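Tannase (Lactobacillus plantarum, PDB 3WA7) catalyses the hydrolysis of ester bonds in tannins, as a tannin acylhydrolase of the alpha/beta-hydrolase class. Local coordinates at residues N358-D363 and Q392-L397; C204-L209 and P346-L351; D10-E15 and V47-A52; I24-A29 and D85-T90. All coordinates share one frame; numbering follows the deposited sequence.

Contact 1 (N358-D363 and Q392-L397); sequences NNLFGD and QAINPL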
# COMPACT_ATOMS: atom_id res chain seq x y z
N ASN A 358 4.10 8.01 -13.46
CA ASN A 358 4.79 8.11 -14.75
C ASN A 358 6.30 7.92 -14.50
O ASN A 358 6.98 7.21 -15.26
CB ASN A 358 4.56 9.49 -15.39
CG ASN A 358 3.17 9.65 -15.99
OD1 ASN A 358 2.44 10.58 -15.66
ND2 ASN A 358 2.81 8.73 -16.88
N ASN A 359 6.79 8.54 -13.44
CA ASN A 359 8.20 8.47 -13.06
C ASN A 359 8.56 7.06 -12.58
O ASN A 359 9.66 6.58 -12.83
CB ASN A 359 8.46 9.50 -11.94
CG ASN A 359 9.94 9.67 -11.61
OD1 ASN A 359 10.27 10.07 -10.50
ND2 ASN A 359 10.81 9.40 -12.58
N LEU A 360 7.62 6.41 -11.90
CA LEU A 360 7.84 5.04 -11.43
C LEU A 360 8.11 4.12 -12.62
O LEU A 360 8.97 3.24 -12.55
CB LEU A 360 6.59 4.52 -10.68
CG LEU A 360 6.53 3.01 -10.47
CD1 LEU A 360 7.62 2.58 -9.47
CD2 LEU A 360 5.14 2.61 -9.95
N PHE A 361 7.36 4.33 -13.70
CA PHE A 361 7.51 3.50 -14.89
C PHE A 361 8.61 3.91 -15.87
O PHE A 361 8.69 3.39 -16.98
CB PHE A 361 6.17 3.38 -15.62
CG PHE A 361 5.23 2.38 -14.99
CD1 PHE A 361 4.08 2.79 -14.32
CD2 PHE A 361 5.50 1.02 -15.08
CE1 PHE A 361 3.21 1.86 -13.75
CE2 PHE A 361 4.64 0.08 -14.51
CZ PHE A 361 3.49 0.50 -13.85
N GLY A 362 9.45 4.86 -15.46
CA GLY A 362 10.55 5.24 -16.33
C GLY A 362 11.59 4.14 -16.16
O GLY A 362 11.39 3.22 -15.36
N ASP A 363 12.67 4.19 -16.93
CA ASP A 363 13.72 3.19 -16.80
C ASP A 363 15.09 3.81 -17.04
O ASP A 363 15.23 5.03 -16.98
CB ASP A 363 13.49 2.00 -17.75
CG ASP A 363 13.48 2.40 -19.21
OD1 ASP A 363 13.84 3.55 -19.54
OD2 ASP A 363 13.11 1.54 -20.04
N GLN A 392 2.21 -5.70 -15.50
CA GLN A 392 1.49 -6.84 -14.93
C GLN A 392 2.19 -7.40 -13.69
O GLN A 392 1.55 -7.75 -12.69
CB GLN A 392 1.36 -7.94 -15.99
CG GLN A 392 0.67 -9.20 -15.51
CD GLN A 392 0.63 -10.27 -16.58
OE1 GLN A 392 0.02 -10.09 -17.64
NE2 GLN A 392 1.28 -11.39 -16.32
N ALA A 393 3.52 -7.48 -13.76
CA ALA A 393 4.32 -8.01 -12.67
C ALA A 393 4.20 -7.24 -11.36
O ALA A 393 4.31 -7.83 -10.28
CB ALA A 393 5.79 -8.06 -13.09
N ILE A 394 3.96 -5.93 -11.42
CA ILE A 394 3.85 -5.16 -10.19
C ILE A 394 2.41 -4.89 -9.76
O ILE A 394 2.17 -4.09 -8.86
CB ILE A 394 4.62 -3.82 -10.26
CG1 ILE A 394 3.98 -2.88 -11.28
CG2 ILE A 394 6.08 -4.08 -10.59
CD1 ILE A 394 4.51 -1.46 -11.18
N ASN A 395 1.46 -5.56 -10.40
CA ASN A 395 0.05 -5.42 -10.05
C ASN A 395 -0.31 -6.64 -9.21
O ASN A 395 -0.27 -7.77 -9.69
CB ASN A 395 -0.81 -5.39 -11.32
CG ASN A 395 -2.27 -5.08 -11.03
OD1 ASN A 395 -2.74 -5.24 -9.90
ND2 ASN A 395 -3.01 -4.65 -12.05
N PRO A 396 -0.64 -6.43 -7.92
CA PRO A 396 -1.00 -7.56 -7.05
C PRO A 396 -2.08 -8.47 -7.65
O PRO A 396 -2.03 -9.69 -7.48
CB PRO A 396 -1.47 -6.87 -5.77
CG PRO A 396 -0.64 -5.63 -5.74
CD PRO A 396 -0.71 -5.16 -7.18
N LEU A 397 -3.04 -7.88 -8.35
CA LEU A 397 -4.14 -8.63 -8.94
C LEU A 397 -3.71 -9.72 -9.93
O LEU A 397 -4.36 -10.76 -10.04
CB LEU A 397 -5.11 -7.68 -9.64
CG LEU A 397 -5.72 -6.54 -8.82
CD1 LEU A 397 -6.75 -5.81 -9.68
CD2 LEU A 397 -6.38 -7.09 -7.56

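Contact 2 (C204-L209 and P346-L351); sequences CPIHNL and PAFDQL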
# COMPACT_ATOMS: atom_id res chain seq x y z
N CYS A 204 -4.71 1.98 2.24
CA CYS A 204 -4.92 2.66 0.96
C CYS A 204 -3.90 2.29 -0.10
O CYS A 204 -3.22 3.15 -0.66
CB CYS A 204 -4.96 4.18 1.16
SG CYS A 204 -3.50 4.95 1.93
N PRO A 205 -3.78 0.98 -0.41
CA PRO A 205 -2.81 0.56 -1.43
C PRO A 205 -3.09 1.16 -2.80
O PRO A 205 -4.13 0.91 -3.41
CB PRO A 205 -2.95 -0.97 -1.42
CG PRO A 205 -4.40 -1.17 -1.04
CD PRO A 205 -4.57 -0.16 0.08
N ILE A 206 -2.16 1.98 -3.27
CA ILE A 206 -2.29 2.62 -4.57
C ILE A 206 -1.70 1.63 -5.57
O ILE A 206 -0.51 1.69 -5.88
CB ILE A 206 -1.53 3.95 -4.61
CG1 ILE A 206 -2.04 4.87 -3.49
CG2 ILE A 206 -1.71 4.62 -5.96
CD1 ILE A 206 -3.50 5.29 -3.65
N HIS A 207 -2.54 0.71 -6.03
CA HIS A 207 -2.13 -0.34 -6.95
C HIS A 207 -3.07 -0.44 -8.15
O HIS A 207 -3.98 0.38 -8.30
CB HIS A 207 -2.11 -1.68 -6.22
CG HIS A 207 -3.47 -2.21 -5.89
ND1 HIS A 207 -4.30 -1.62 -4.96
CD2 HIS A 207 -4.17 -3.24 -6.42
CE1 HIS A 207 -5.45 -2.26 -4.93
NE2 HIS A 207 -5.40 -3.26 -5.80
N ASN A 208 -2.87 -1.46 -8.99
CA ASN A 208 -3.69 -1.66 -10.19
C ASN A 208 -3.65 -0.35 -10.97
O ASN A 208 -4.66 0.14 -11.50
CB ASN A 208 -5.13 -2.02 -9.78
CG ASN A 208 -5.95 -2.58 -10.92
OD1 ASN A 208 -5.40 -2.99 -11.95
ND2 ASN A 208 -7.27 -2.61 -10.75
N LEU A 209 -2.44 0.20 -11.06
CA LEU A 209 -2.19 1.48 -11.71
C LEU A 209 -2.67 1.63 -13.15
O LEU A 209 -3.15 2.69 -13.54
CB LEU A 209 -0.70 1.82 -11.61
CG LEU A 209 -0.12 1.75 -10.20
CD1 LEU A 209 1.38 2.05 -10.25
CD2 LEU A 209 -0.83 2.75 -9.28
N PRO A 346 -5.76 12.49 -16.98
CA PRO A 346 -5.92 11.26 -16.21
C PRO A 346 -5.30 11.48 -14.83
O PRO A 346 -4.35 12.25 -14.70
CB PRO A 346 -5.14 10.23 -17.02
CG PRO A 346 -5.18 10.78 -18.42
CD PRO A 346 -4.94 12.24 -18.18
N ALA A 347 -5.83 10.82 -13.81
CA ALA A 347 -5.32 10.98 -12.45
C ALA A 347 -3.96 10.32 -12.20
O ALA A 347 -3.21 10.77 -11.33
CB ALA A 347 -6.34 10.46 -11.44
N PHE A 348 -3.65 9.27 -12.95
CA PHE A 348 -2.39 8.56 -12.76
C PHE A 348 -1.46 8.62 -13.97
O PHE A 348 -0.29 8.99 -13.83
CB PHE A 348 -2.68 7.10 -12.38
CG PHE A 348 -3.44 6.96 -11.09
CD1 PHE A 348 -4.81 7.19 -11.05
CD2 PHE A 348 -2.78 6.66 -9.91
CE1 PHE A 348 -5.52 7.14 -9.85
CE2 PHE A 348 -3.47 6.60 -8.69
CZ PHE A 348 -4.84 6.85 -8.67
N ASP A 349 -1.96 8.26 -15.14
CA ASP A 349 -1.11 8.31 -16.32
C ASP A 349 -1.30 9.66 -17.01
O ASP A 349 -2.06 9.79 -17.97
CB ASP A 349 -1.44 7.18 -17.29
CG ASP A 349 -0.35 6.97 -18.33
OD1 ASP A 349 0.50 7.87 -18.48
OD2 ASP A 349 -0.35 5.92 -19.00
N GLN A 350 -0.60 10.68 -16.50
CA GLN A 350 -0.70 12.02 -17.07
C GLN A 350 -0.19 12.06 -18.50
O GLN A 350 0.81 11.42 -18.83
CB GLN A 350 0.05 13.02 -16.19
CG GLN A 350 -0.77 13.59 -15.06
CD GLN A 350 -1.70 14.69 -15.53
OE1 GLN A 350 -1.25 15.73 -16.00
NE2 GLN A 350 -3.01 14.46 -15.40
N LEU A 351 -0.87 12.82 -19.36
CA LEU A 351 -0.48 12.90 -20.75
C LEU A 351 0.91 13.51 -20.95
O LEU A 351 1.58 13.22 -21.94
CB LEU A 351 -1.51 13.71 -21.55
CG LEU A 351 -2.95 13.20 -21.46
CD1 LEU A 351 -3.82 14.00 -22.44
CD2 LEU A 351 -3.01 11.72 -21.79

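Contact 3 (D10-E15 and V47-A52); sequences DWLVPE and VFVPAA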
# COMPACT_ATOMS: atom_id res chain seq x y z
N ASP A 10 25.00 -10.67 17.95
CA ASP A 10 25.83 -9.78 18.75
C ASP A 10 25.68 -8.32 18.32
O ASP A 10 26.09 -7.42 19.05
CB ASP A 10 27.30 -10.19 18.67
CG ASP A 10 27.62 -11.39 19.54
OD1 ASP A 10 27.13 -11.44 20.68
OD2 ASP A 10 28.36 -12.28 19.08
N TRP A 11 25.10 -8.10 17.15
CA TRP A 11 24.90 -6.74 16.67
C TRP A 11 23.77 -6.06 17.44
O TRP A 11 23.64 -4.84 17.41
CB TRP A 11 24.55 -6.71 15.18
CG TRP A 11 25.61 -7.24 14.26
CD1 TRP A 11 26.96 -7.26 14.47
CD2 TRP A 11 25.40 -7.75 12.94
NE1 TRP A 11 27.61 -7.76 13.36
CE2 TRP A 11 26.68 -8.06 12.41
CE3 TRP A 11 24.27 -7.97 12.14
CZ2 TRP A 11 26.84 -8.59 11.12
CZ3 TRP A 11 24.43 -8.49 10.86
CH2 TRP A 11 25.71 -8.80 10.36
N LEU A 12 22.96 -6.86 18.13
CA LEU A 12 21.83 -6.35 18.90
C LEU A 12 22.28 -5.61 20.16
O LEU A 12 22.93 -6.19 21.03
CB LEU A 12 20.89 -7.50 19.28
CG LEU A 12 20.10 -8.15 18.14
CD1 LEU A 12 19.40 -9.40 18.66
CD2 LEU A 12 19.09 -7.15 17.58
N VAL A 13 21.93 -4.33 20.25
CA VAL A 13 22.29 -3.50 21.39
C VAL A 13 21.03 -3.02 22.12
O VAL A 13 20.01 -2.74 21.50
CB VAL A 13 23.13 -2.28 20.94
CG1 VAL A 13 24.43 -2.76 20.32
CG2 VAL A 13 22.35 -1.44 19.95
N PRO A 14 21.10 -2.93 23.46
CA PRO A 14 19.96 -2.49 24.28
C PRO A 14 19.50 -1.05 24.08
O PRO A 14 20.31 -0.13 23.94
CB PRO A 14 20.45 -2.76 25.70
CG PRO A 14 21.92 -2.50 25.59
CD PRO A 14 22.27 -3.21 24.30
N GLU A 15 18.19 -0.87 24.09
CA GLU A 15 17.55 0.43 23.92
C GLU A 15 16.24 0.40 24.69
O GLU A 15 15.77 -0.66 25.09
CB GLU A 15 17.23 0.67 22.44
CG GLU A 15 18.43 0.70 21.51
CD GLU A 15 18.97 2.10 21.31
OE1 GLU A 15 19.02 2.87 22.30
OE2 GLU A 15 19.36 2.43 20.17
N VAL A 47 16.75 -4.08 12.62
CA VAL A 47 16.07 -5.14 13.35
C VAL A 47 15.82 -4.69 14.79
O VAL A 47 16.73 -4.23 15.47
CB VAL A 47 16.92 -6.42 13.38
CG1 VAL A 47 16.21 -7.51 14.16
CG2 VAL A 47 17.20 -6.88 11.96
N PHE A 48 14.58 -4.83 15.24
CA PHE A 48 14.22 -4.46 16.61
C PHE A 48 13.54 -5.64 17.29
O PHE A 48 12.60 -6.23 16.76
CB PHE A 48 13.31 -3.23 16.59
CG PHE A 48 13.90 -2.07 15.84
CD1 PHE A 48 13.51 -1.80 14.54
CD2 PHE A 48 14.90 -1.30 16.42
CE1 PHE A 48 14.11 -0.77 13.82
CE2 PHE A 48 15.51 -0.26 15.71
CZ PHE A 48 15.11 0.00 14.40
N VAL A 49 14.04 -5.98 18.47
CA VAL A 49 13.55 -7.14 19.21
C VAL A 49 13.18 -6.85 20.65
O VAL A 49 13.95 -6.22 21.38
CB VAL A 49 14.62 -8.25 19.21
CG1 VAL A 49 14.08 -9.51 19.88
CG2 VAL A 49 15.09 -8.54 17.79
N PRO A 50 11.99 -7.29 21.09
CA PRO A 50 11.59 -7.06 22.49
C PRO A 50 12.67 -7.68 23.38
O PRO A 50 13.13 -8.79 23.11
CB PRO A 50 10.26 -7.79 22.59
CG PRO A 50 9.68 -7.59 21.20
CD PRO A 50 10.88 -7.88 20.32
N ALA A 51 13.07 -6.97 24.42
CA ALA A 51 14.11 -7.44 25.32
C ALA A 51 13.88 -8.86 25.86
O ALA A 51 14.84 -9.61 26.07
CB ALA A 51 14.29 -6.46 26.48
N ALA A 52 12.63 -9.21 26.09
CA ALA A 52 12.30 -10.53 26.62
C ALA A 52 12.87 -11.68 25.81
O ALA A 52 13.17 -12.74 26.36
CB ALA A 52 10.78 -10.68 26.73

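Contact 4 (I24-A29 and D85-T90); sequences IQYYAA and DPQRVT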
# COMPACT_ATOMS: atom_id res chain seq x y z
N ILE A 24 9.53 0.68 27.35
CA ILE A 24 9.57 -0.49 26.47
C ILE A 24 11.03 -0.84 26.20
O ILE A 24 11.75 -0.08 25.54
CB ILE A 24 8.85 -0.20 25.13
CG1 ILE A 24 7.40 0.18 25.39
CG2 ILE A 24 8.92 -1.43 24.24
CD1 ILE A 24 6.61 -0.87 26.16
N GLN A 25 11.46 -1.99 26.71
CA GLN A 25 12.83 -2.45 26.54
C GLN A 25 12.96 -3.30 25.28
O GLN A 25 12.18 -4.22 25.05
CB GLN A 25 13.27 -3.28 27.74
CG GLN A 25 13.29 -2.55 29.07
CD GLN A 25 14.47 -1.60 29.21
OE1 GLN A 25 15.39 -1.61 28.40
NE2 GLN A 25 14.44 -0.78 30.26
N TYR A 26 13.96 -2.99 24.46
CA TYR A 26 14.18 -3.75 23.24
C TYR A 26 15.64 -3.70 22.83
O TYR A 26 16.45 -3.01 23.45
CB TYR A 26 13.30 -3.20 22.11
CG TYR A 26 13.60 -1.77 21.70
CD1 TYR A 26 14.37 -1.50 20.57
CD2 TYR A 26 13.10 -0.70 22.43
CE1 TYR A 26 14.63 -0.18 20.17
CE2 TYR A 26 13.36 0.62 22.04
CZ TYR A 26 14.12 0.87 20.91
OH TYR A 26 14.37 2.17 20.53
N TYR A 27 15.98 -4.46 21.80
CA TYR A 27 17.34 -4.49 21.28
C TYR A 27 17.28 -4.08 19.83
O TYR A 27 16.29 -4.35 19.15
CB TYR A 27 17.95 -5.89 21.41
CG TYR A 27 18.47 -6.20 22.79
CD1 TYR A 27 17.59 -6.42 23.86
CD2 TYR A 27 19.84 -6.24 23.04
CE1 TYR A 27 18.07 -6.70 25.14
CE2 TYR A 27 20.33 -6.51 24.32
CZ TYR A 27 19.44 -6.74 25.36
OH TYR A 27 19.94 -7.01 26.62
N ALA A 28 18.34 -3.45 19.35
CA ALA A 28 18.38 -2.98 17.97
C ALA A 28 19.67 -3.32 17.24
O ALA A 28 20.76 -3.30 17.83
CB ALA A 28 18.15 -1.47 17.93
N ALA A 29 19.54 -3.65 15.96
CA ALA A 29 20.68 -3.96 15.10
C ALA A 29 20.34 -3.16 13.85
O ALA A 29 19.36 -3.45 13.17
CB ALA A 29 20.73 -5.45 14.78
N ASP A 85 12.69 3.31 12.36
CA ASP A 85 13.26 3.10 13.69
C ASP A 85 12.22 3.58 14.71
O ASP A 85 11.55 4.58 14.47
CB ASP A 85 14.53 3.95 13.80
CG ASP A 85 15.36 3.63 15.03
OD1 ASP A 85 14.84 3.78 16.15
OD2 ASP A 85 16.53 3.25 14.85
N PRO A 86 12.08 2.86 15.84
CA PRO A 86 11.08 3.31 16.82
C PRO A 86 11.44 4.67 17.43
O PRO A 86 10.60 5.31 18.06
CB PRO A 86 11.08 2.19 17.85
CG PRO A 86 12.47 1.64 17.78
CD PRO A 86 12.74 1.63 16.29
N GLN A 87 12.68 5.11 17.22
CA GLN A 87 13.14 6.40 17.75
C GLN A 87 13.22 7.46 16.65
O GLN A 87 13.67 8.57 16.89
CB GLN A 87 14.50 6.24 18.43
CG GLN A 87 14.54 5.17 19.52
CD GLN A 87 15.85 5.15 20.29
OE1 GLN A 87 16.94 5.13 19.71
NE2 GLN A 87 15.75 5.13 21.62
N ARG A 88 12.79 7.10 15.44
CA ARG A 88 12.81 8.04 14.32
C ARG A 88 11.64 9.01 14.46
O ARG A 88 10.55 8.62 14.89
CB ARG A 88 12.70 7.27 12.99
CG ARG A 88 12.67 8.15 11.74
CD ARG A 88 12.52 7.29 10.48
NE ARG A 88 12.26 8.09 9.28
CZ ARG A 88 13.20 8.67 8.53
NH1 ARG A 88 14.48 8.55 8.85
NH2 ARG A 88 12.85 9.39 7.47
N VAL A 89 11.86 10.27 14.11
CA VAL A 89 10.80 11.27 14.20
C VAL A 89 10.66 12.02 12.87
O VAL A 89 9.67 12.71 12.65
CB VAL A 89 11.09 12.31 15.32
CG1 VAL A 89 11.19 11.60 16.67
CG2 VAL A 89 12.37 13.07 15.02
N THR A 90 11.64 11.85 12.00
CA THR A 90 11.64 12.52 10.71
C THR A 90 10.76 11.85 9.66
O THR A 90 10.80 10.64 9.48
CB THR A 90 13.07 12.62 10.13
OG1 THR A 90 13.93 13.26 11.09
CG2 THR A 90 13.08 13.40 8.83

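Contact 1 (N358-D363 and Q392-L397)
Ile394 places CG1 between its own backbone N and carbonyl carbon (chi1 66°) and then extends the branch (chi2 168°), which carries CD1 forward to the Phe361 ring; Phe361 in turn swings CG beside its backbone N, opposite the carbonyl carbon (chi1 -79°). The two side chains therefore approach from opposite directions. CD1 of Ile394 comes to the ring obliquely and is nearest two of its atoms, 3.5 Å from Phe361 CZ and 3.7 Å from Phe361 CE2. The same methyl of Ile394 reaches Leu360 CD2, more loosely, at 4.3 Å, so a single carbon spans two consecutive side chains. All three residues are buried, and the contact is purely apolar. Both helices end just here: Phe361 and Ile394 are each the first residue to leave helical geometry. Beyond Ile394, Asn395 OD1 accepts from Leu397 N at 3.1 Å, a capping bond with the donor above the carbonyl plane. The contact thus joins the ends of helices 356-360 and 388-393, with Leu209, leading into helix 209-220, packing on Leu360 and Phe361, and Leu171 of helix 164-174 meeting Ile394.

Contact 2 (C204-L209 and P346-L351)
Ile206 and Leu209 meet Phe348 in a small, buried apolar contact between two loops of an alpha/beta-hydrolase fold. The first loop follows strand 199-203 of the central sheet and leads into helix 209-220; the second runs between helices 332-339 and 356-360, far along the chain. The packing centres on the phenyl ring. Ile206 CG2 comes to its edge, near the ring plane, and lies 3.8 Å from Phe348 CE2, the two side chains crossing at a slant. This methyl is the branch of Ile206 that stands opposite the backbone N, beside the carbonyl carbon (chi1 -57°, measured to CG1). Leu209 adds a looser, oblique touch, with its CD2 4.4 Å from Phe348 CD2. What fixes the backbone at Phe348 is Asp213 of helix 209-220, whose carboxylate takes the amides of Phe348 and Asp349, one on each oxygen, while Ala212 and Glu357 touch the Phe348 side chain. Ile206 also touches Ser163, which probably sits on the nucleophile elbow and is placed with Asp419 and His451 in an arrangement consistent with a Ser-His-Asp triad; the contact therefore probably lies in the wall next to the active site. A glycerol, probably from the crystallisation liquor, lies about 4 Å from the Ile206 side chain and may mark a pocket. Ile206 is itself the centre of an inverse gamma turn: Pro205 O takes the weak backbone bond from His207 N and also a bond from His207 ND1 at 3.0 Å, with that oxygen close to the plane of the imidazole.

Contact 3 (D10-E15 and V47-A52)
Leu12 CA and Val47 CA, in a pair of residues that touch, are 8.1 Å apart, wider than between paired strands; strand 22-33 lies between strands 13-19 and 44-50 in the sheet. The Leu12 side chain bridges the gap, meeting two valine methyls and one backbone oxygen. Leu12 follows a short 3-10 segment and stands just ahead of the strand that begins at Val13. With CG beside the backbone N (chi1 -69°) and CD1 continuing the chain outward (chi2 171°), the other methyl, CD2, becomes the atom that touches. This Leu12 CD2 lies 4.2 Å from Val49 CG2 and 4.5 Å from Val47 CG1, and 4.3 Å from the carbonyl oxygen Val47 O. Val47 and Val49, two apart on their strand, both point CB toward the 10-15 segment, whereas Phe48 between them sends its CB away, to the sheet face where it meets Leu102 of helix 95-103. This alternation is ordinary beta geometry, found here in the antiparallel N-terminal part of the mixed central sheet of the alpha/beta-hydrolase, where strand 13-19 is outermost and strand 44-50 comes third. The intervening strand is bonded on both sides: its Ala28 pairs with Val13, and its Ala29 with Val47. Leu12 also packs on Ala29, whose small side chain lies on the strand that the leucine reaches across to meet the valines.

Contact 4 (I24-A29 and D85-T90)
Tyr26 makes apolar contact with Pro86 through the far part of its ring: Pro86 CG lies 3.6 Å from Tyr26 CZ and 3.7 Å from Tyr26 CE1, an oblique approach. The phenol gets there because CG sits between the backbone N and carbonyl carbon of Tyr26 (chi1 64°). Phe48 of strand 44-50 flanks both Tyr26 and Pro86. A second kind of contact is made by the hydroxyl, which rests against the aliphatic part of Gln87, with Tyr26 OH 3.2 Å from Gln87 CG. Gln87 NE2 is also near, but its angle is too poor for a bond, and the ring and amide planes stand almost perpendicular (89°). Shortening the tyrosine to an alanine here would probably open a gap beside Pro86 CG and leave the Gln87 side chain without the hydroxyl that rests against it. Hydrogen bonds act within the turn. Asp85 OD1 uses its anti lone pair to accept from Gln87 N at 2.8 Å, and Asp85 O accepts from Arg88 N at 3.0 Å. The pattern is that of a type I beta turn reinforced by an Asx turn, held against one face of a hydrolase sheet ahead of helix 95-103.

From the N terminus, contact 3 opens at residues 10-15 and contact 4 at 24-29; contact 3 closes at 47-52 before contact 4 does at 85-90, so the two cross. They are neighbours in the same antiparallel region: Val49 O and Tyr27 N are 2.7 Å apart, a probable hydrogen bond. Contact 2 then closes a long excursion of 136 residues, and contact 1 a short one of 28, following it in series. These two also adjoin, through Asn395 ND2 and Asn208 OD1 at 2.9 Å. Contacts 3 and 4 tie the N-terminal strands and a turn; contacts 2 and 1 tie loops and helix ends; the centres of contacts 2 and 4 are about 34 Å apart.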